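Long-range contact in putative L-alanine-DL-glutamate epimerase (Burkholderia xenovorans, PDB 3GO2), which probably acts as a magnesium-dependent racemase or epimerase of the mandelate racemase/muconate lactonizing enzyme family: residues A[177-191]-A[221-233]. Residues are numbered along the deposited sequence; the frame is centred on the assembly and turned at random.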
# COMPACT_ATOMS: atom_id res chain seq x y z
N TRP A 177 -30.22 23.02 10.44
CA TRP A 177 -30.22 21.60 10.14
C TRP A 177 -28.92 21.07 10.73
O TRP A 177 -27.84 21.26 10.15
CB TRP A 177 -30.28 21.36 8.63
CG TRP A 177 -30.31 19.88 8.24
CD1 TRP A 177 -29.28 19.14 7.67
CD2 TRP A 177 -31.41 18.99 8.40
NE1 TRP A 177 -29.70 17.86 7.48
CE2 TRP A 177 -30.99 17.73 7.91
CE3 TRP A 177 -32.68 19.11 8.94
CZ2 TRP A 177 -31.81 16.61 7.93
CZ3 TRP A 177 -33.51 18.00 8.95
CH2 TRP A 177 -33.07 16.76 8.45
N ARG A 178 -29.04 20.38 11.88
CA ARG A 178 -27.89 19.91 12.66
C ARG A 178 -28.12 18.47 13.15
O ARG A 178 -27.90 18.15 14.33
CB ARG A 178 -27.63 20.81 13.87
CG ARG A 178 -27.39 22.27 13.54
CD ARG A 178 -27.64 23.13 14.73
NE ARG A 178 -26.78 22.71 15.82
CZ ARG A 178 -27.07 22.79 17.11
NH1 ARG A 178 -26.18 22.34 18.00
NH2 ARG A 178 -28.22 23.32 17.52
N PRO A 179 -28.53 17.58 12.23
CA PRO A 179 -28.80 16.20 12.66
C PRO A 179 -27.58 15.50 13.30
O PRO A 179 -27.74 14.60 14.13
CB PRO A 179 -29.21 15.50 11.36
CG PRO A 179 -28.51 16.23 10.31
CD PRO A 179 -28.56 17.70 10.77
N GLY A 180 -26.37 15.87 12.91
CA GLY A 180 -25.20 15.27 13.54
C GLY A 180 -25.12 15.52 15.03
O GLY A 180 -24.46 14.76 15.76
N PHE A 181 -25.77 16.60 15.48
CA PHE A 181 -25.89 16.92 16.90
C PHE A 181 -27.32 16.75 17.43
O PHE A 181 -27.67 17.32 18.49
CB PHE A 181 -25.39 18.35 17.17
CG PHE A 181 -23.97 18.63 16.74
CD1 PHE A 181 -22.96 17.68 16.85
CD2 PHE A 181 -23.61 19.91 16.33
CE1 PHE A 181 -21.66 17.97 16.48
CE2 PHE A 181 -22.31 20.20 15.97
CZ PHE A 181 -21.34 19.24 16.05
N ALA A 182 -28.10 15.93 16.70
CA ALA A 182 -29.46 15.50 17.07
C ALA A 182 -30.47 16.64 17.10
O ALA A 182 -31.44 16.59 17.87
CB ALA A 182 -29.45 14.71 18.38
N VAL A 183 -30.24 17.65 16.27
CA VAL A 183 -31.24 18.68 16.03
C VAL A 183 -31.44 18.82 14.52
O VAL A 183 -30.74 19.58 13.87
CB VAL A 183 -30.87 20.02 16.67
CG1 VAL A 183 -31.99 21.02 16.44
CG2 VAL A 183 -30.61 19.85 18.17
N PRO A 184 -32.39 18.06 13.96
CA PRO A 184 -33.32 17.10 14.62
C PRO A 184 -32.68 15.73 14.83
O PRO A 184 -31.61 15.46 14.29
CB PRO A 184 -34.42 16.98 13.59
CG PRO A 184 -33.70 17.03 12.31
CD PRO A 184 -32.57 18.02 12.50
N PHE A 185 -33.36 14.86 15.58
CA PHE A 185 -32.86 13.51 15.77
C PHE A 185 -33.24 12.71 14.53
O PHE A 185 -34.41 12.35 14.33
CB PHE A 185 -33.43 12.85 17.01
CG PHE A 185 -32.92 11.44 17.22
CD1 PHE A 185 -31.62 11.22 17.64
CD2 PHE A 185 -33.73 10.35 16.97
CE1 PHE A 185 -31.15 9.95 17.82
CE2 PHE A 185 -33.25 9.05 17.16
CZ PHE A 185 -31.95 8.87 17.60
N GLN A 186 -32.24 12.47 13.69
CA GLN A 186 -32.39 11.71 12.46
C GLN A 186 -31.01 11.11 12.19
O GLN A 186 -30.22 11.59 11.37
CB GLN A 186 -32.85 12.61 11.32
CG GLN A 186 -33.23 11.87 10.08
CD GLN A 186 -33.64 12.81 8.98
OE1 GLN A 186 -32.89 13.03 8.02
NE2 GLN A 186 -34.81 13.43 9.13
N PRO A 187 -30.68 10.06 12.95
CA PRO A 187 -29.29 9.68 13.12
C PRO A 187 -28.58 9.10 11.90
O PRO A 187 -27.34 8.98 11.92
CB PRO A 187 -29.36 8.67 14.27
CG PRO A 187 -30.73 8.09 14.19
CD PRO A 187 -31.59 9.23 13.77
N ALA A 188 -29.31 8.74 10.85
CA ALA A 188 -28.68 8.29 9.61
C ALA A 188 -27.92 9.42 8.90
O ALA A 188 -26.98 9.16 8.15
CB ALA A 188 -29.73 7.68 8.68
N LEU A 189 -28.30 10.68 9.19
CA LEU A 189 -27.69 11.86 8.60
C LEU A 189 -27.79 11.86 7.07
O LEU A 189 -26.90 12.34 6.37
CB LEU A 189 -26.21 12.00 9.04
CG LEU A 189 -25.90 11.76 10.51
CD1 LEU A 189 -24.41 12.01 10.80
CD2 LEU A 189 -26.78 12.64 11.46
N ASN A 190 -28.89 11.35 6.54
CA ASN A 190 -29.09 11.40 5.08
C ASN A 190 -29.29 12.85 4.62
O ASN A 190 -29.80 13.69 5.38
CB ASN A 190 -30.29 10.55 4.67
CG ASN A 190 -30.09 9.07 4.96
OD1 ASN A 190 -29.01 8.52 4.68
ND2 ASN A 190 -31.12 8.42 5.53
N VAL A 191 -28.91 13.08 3.37
CA VAL A 191 -29.10 14.34 2.66
C VAL A 191 -30.11 14.09 1.53
O VAL A 191 -29.99 13.13 0.78
CB VAL A 191 -27.74 14.81 2.08
CG1 VAL A 191 -27.92 16.02 1.14
CG2 VAL A 191 -26.76 15.14 3.22
N ASN A 221 -20.11 20.65 9.64
CA ASN A 221 -19.89 19.95 10.89
C ASN A 221 -19.90 18.42 10.66
O ASN A 221 -19.22 17.96 9.75
CB ASN A 221 -20.88 20.41 11.96
CG ASN A 221 -20.65 21.85 12.41
OD1 ASN A 221 -19.85 22.12 13.32
ND2 ASN A 221 -21.35 22.75 11.79
N PHE A 222 -20.65 17.67 11.46
CA PHE A 222 -20.74 16.22 11.32
C PHE A 222 -22.11 15.83 10.72
O PHE A 222 -22.63 14.76 11.04
CB PHE A 222 -20.64 15.53 12.69
CG PHE A 222 -19.29 15.58 13.38
CD1 PHE A 222 -18.39 14.51 13.28
CD2 PHE A 222 -18.98 16.61 14.26
CE1 PHE A 222 -17.19 14.51 14.00
CE2 PHE A 222 -17.79 16.61 14.97
CZ PHE A 222 -16.91 15.56 14.86
N ASN A 223 -22.70 16.69 9.90
CA ASN A 223 -24.12 16.55 9.53
C ASN A 223 -24.46 15.64 8.37
O ASN A 223 -25.64 15.55 7.99
CB ASN A 223 -24.73 17.94 9.31
CG ASN A 223 -24.81 18.72 10.59
OD1 ASN A 223 -25.23 18.18 11.63
ND2 ASN A 223 -24.37 19.98 10.58
N ALA A 224 -23.49 14.92 7.84
CA ALA A 224 -23.75 13.87 6.85
C ALA A 224 -22.78 12.70 6.97
O ALA A 224 -21.91 12.68 7.86
CB ALA A 224 -23.70 14.47 5.45
N LYS A 225 -22.98 11.72 6.08
CA LYS A 225 -22.00 10.69 5.81
C LYS A 225 -21.29 11.04 4.50
O LYS A 225 -21.79 11.83 3.70
CB LYS A 225 -22.68 9.34 5.71
CG LYS A 225 -23.62 9.01 6.88
CD LYS A 225 -22.95 9.01 8.24
CE LYS A 225 -23.91 8.64 9.37
NZ LYS A 225 -24.29 7.17 9.41
N PRO A 226 -20.15 10.41 4.22
CA PRO A 226 -19.50 10.65 2.93
C PRO A 226 -20.43 10.70 1.69
O PRO A 226 -20.32 11.59 0.86
CB PRO A 226 -18.51 9.49 2.85
CG PRO A 226 -18.10 9.32 4.28
CD PRO A 226 -19.33 9.55 5.09
N GLU A 227 -21.38 9.77 1.60
CA GLU A 227 -22.37 9.79 0.54
C GLU A 227 -23.04 11.16 0.42
O GLU A 227 -23.21 11.68 -0.68
CB GLU A 227 -23.46 8.76 0.83
CG GLU A 227 -24.62 8.79 -0.17
CD GLU A 227 -25.83 7.98 0.26
OE1 GLU A 227 -25.89 7.49 1.42
OE2 GLU A 227 -26.76 7.86 -0.58
N GLY A 228 -23.48 11.68 1.55
CA GLY A 228 -24.23 12.95 1.58
C GLY A 228 -23.33 14.15 1.35
O GLY A 228 -23.73 15.09 0.68
N TYR A 229 -22.12 14.14 1.92
CA TYR A 229 -21.15 15.21 1.62
C TYR A 229 -20.90 15.30 0.11
O TYR A 229 -20.88 16.39 -0.45
CB TYR A 229 -19.84 15.02 2.41
CG TYR A 229 -19.99 15.05 3.91
CD1 TYR A 229 -20.46 16.19 4.55
CD2 TYR A 229 -19.59 13.98 4.72
CE1 TYR A 229 -20.59 16.24 5.92
CE2 TYR A 229 -19.71 14.03 6.09
CZ TYR A 229 -20.22 15.17 6.69
OH TYR A 229 -20.33 15.26 8.06
N LEU A 230 -20.75 14.16 -0.56
CA LEU A 230 -20.56 14.16 -2.02
C LEU A 230 -21.77 14.77 -2.72
O LEU A 230 -21.61 15.57 -3.65
CB LEU A 230 -20.30 12.75 -2.53
CG LEU A 230 -18.96 12.08 -2.14
CD1 LEU A 230 -19.02 10.51 -2.18
CD2 LEU A 230 -17.83 12.62 -3.01
N LYS A 231 -22.96 14.45 -2.24
CA LYS A 231 -24.17 15.00 -2.85
C LYS A 231 -24.17 16.54 -2.71
O LYS A 231 -24.54 17.27 -3.65
CB LYS A 231 -25.42 14.40 -2.21
CG LYS A 231 -25.63 12.95 -2.66
CD LYS A 231 -26.63 12.22 -1.81
CE LYS A 231 -28.03 12.74 -1.96
NZ LYS A 231 -28.78 12.14 -3.07
N ILE A 232 -23.74 17.02 -1.56
CA ILE A 232 -23.68 18.46 -1.30
C ILE A 232 -22.65 19.11 -2.19
O ILE A 232 -22.95 20.12 -2.84
CB ILE A 232 -23.40 18.77 0.19
CG1 ILE A 232 -24.62 18.39 1.03
CG2 ILE A 232 -22.99 20.27 0.34
CD1 ILE A 232 -24.34 18.30 2.56
N LEU A 233 -21.46 18.52 -2.29
CA LEU A 233 -20.42 19.06 -3.15
C LEU A 233 -20.81 19.09 -4.63
O LEU A 233 -20.47 20.03 -5.35
CB LEU A 233 -19.11 18.28 -2.98
CG LEU A 233 -18.50 18.37 -1.59
CD1 LEU A 233 -17.33 17.37 -1.50
CD2 LEU A 233 -18.02 19.79 -1.24
O HOH W 1 -28.13 15.74 6.54
O HOH W 2 -25.97 6.70 11.61
O HOH W 3 -25.32 11.46 4.30
O HOH W 4 -26.71 9.25 3.22
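Asn223 plugs its amide into the short 3-10 segment at Pro179 and Gly180, joining two loops of the (β/α)-barrel typical of the enolase superfamily: the one after strand 175-176 and the one leading from strand 215-219 into helix 226-235. With chi1 at -68°, CG lies anti to the carbonyl carbon and the chain runs across the proline ring at about a right angle. CB passes 4.1 Å from Pro179 CD, and CG lies equally near Pro179 CD and Arg178 CA. At the tip, OD1 accepts the Gly180 N-H in the plane of its own carbonyl (N to OD1 2.9 Å, N-H...O 144°), while ND2 lies 3.7 Å from Trp177 O.

Each loop supplies a residue of the fumarate and 2-oxoglutarate binding site, Arg178 and Asn221. Phe181 CE2 comes to 4.1 Å from Asn221 OD1, with the ring and amide planes 62° apart. On the other side of CZ, CE1 lies 3.7 Å from Phe222 CD2. Farther along, Val191 packs CG2 against Ala224 CB, just before the helix, and Gly228 CA in its first turn. Lys225 bends so that CE lies beside Leu189 CD1, and its NZ bonds to Asn314 of a second subunit. One water ties the loops together, accepting from Trp177 NE1 and donating to Asn190 O and to Asn223 O, the latter at 2.9 Å.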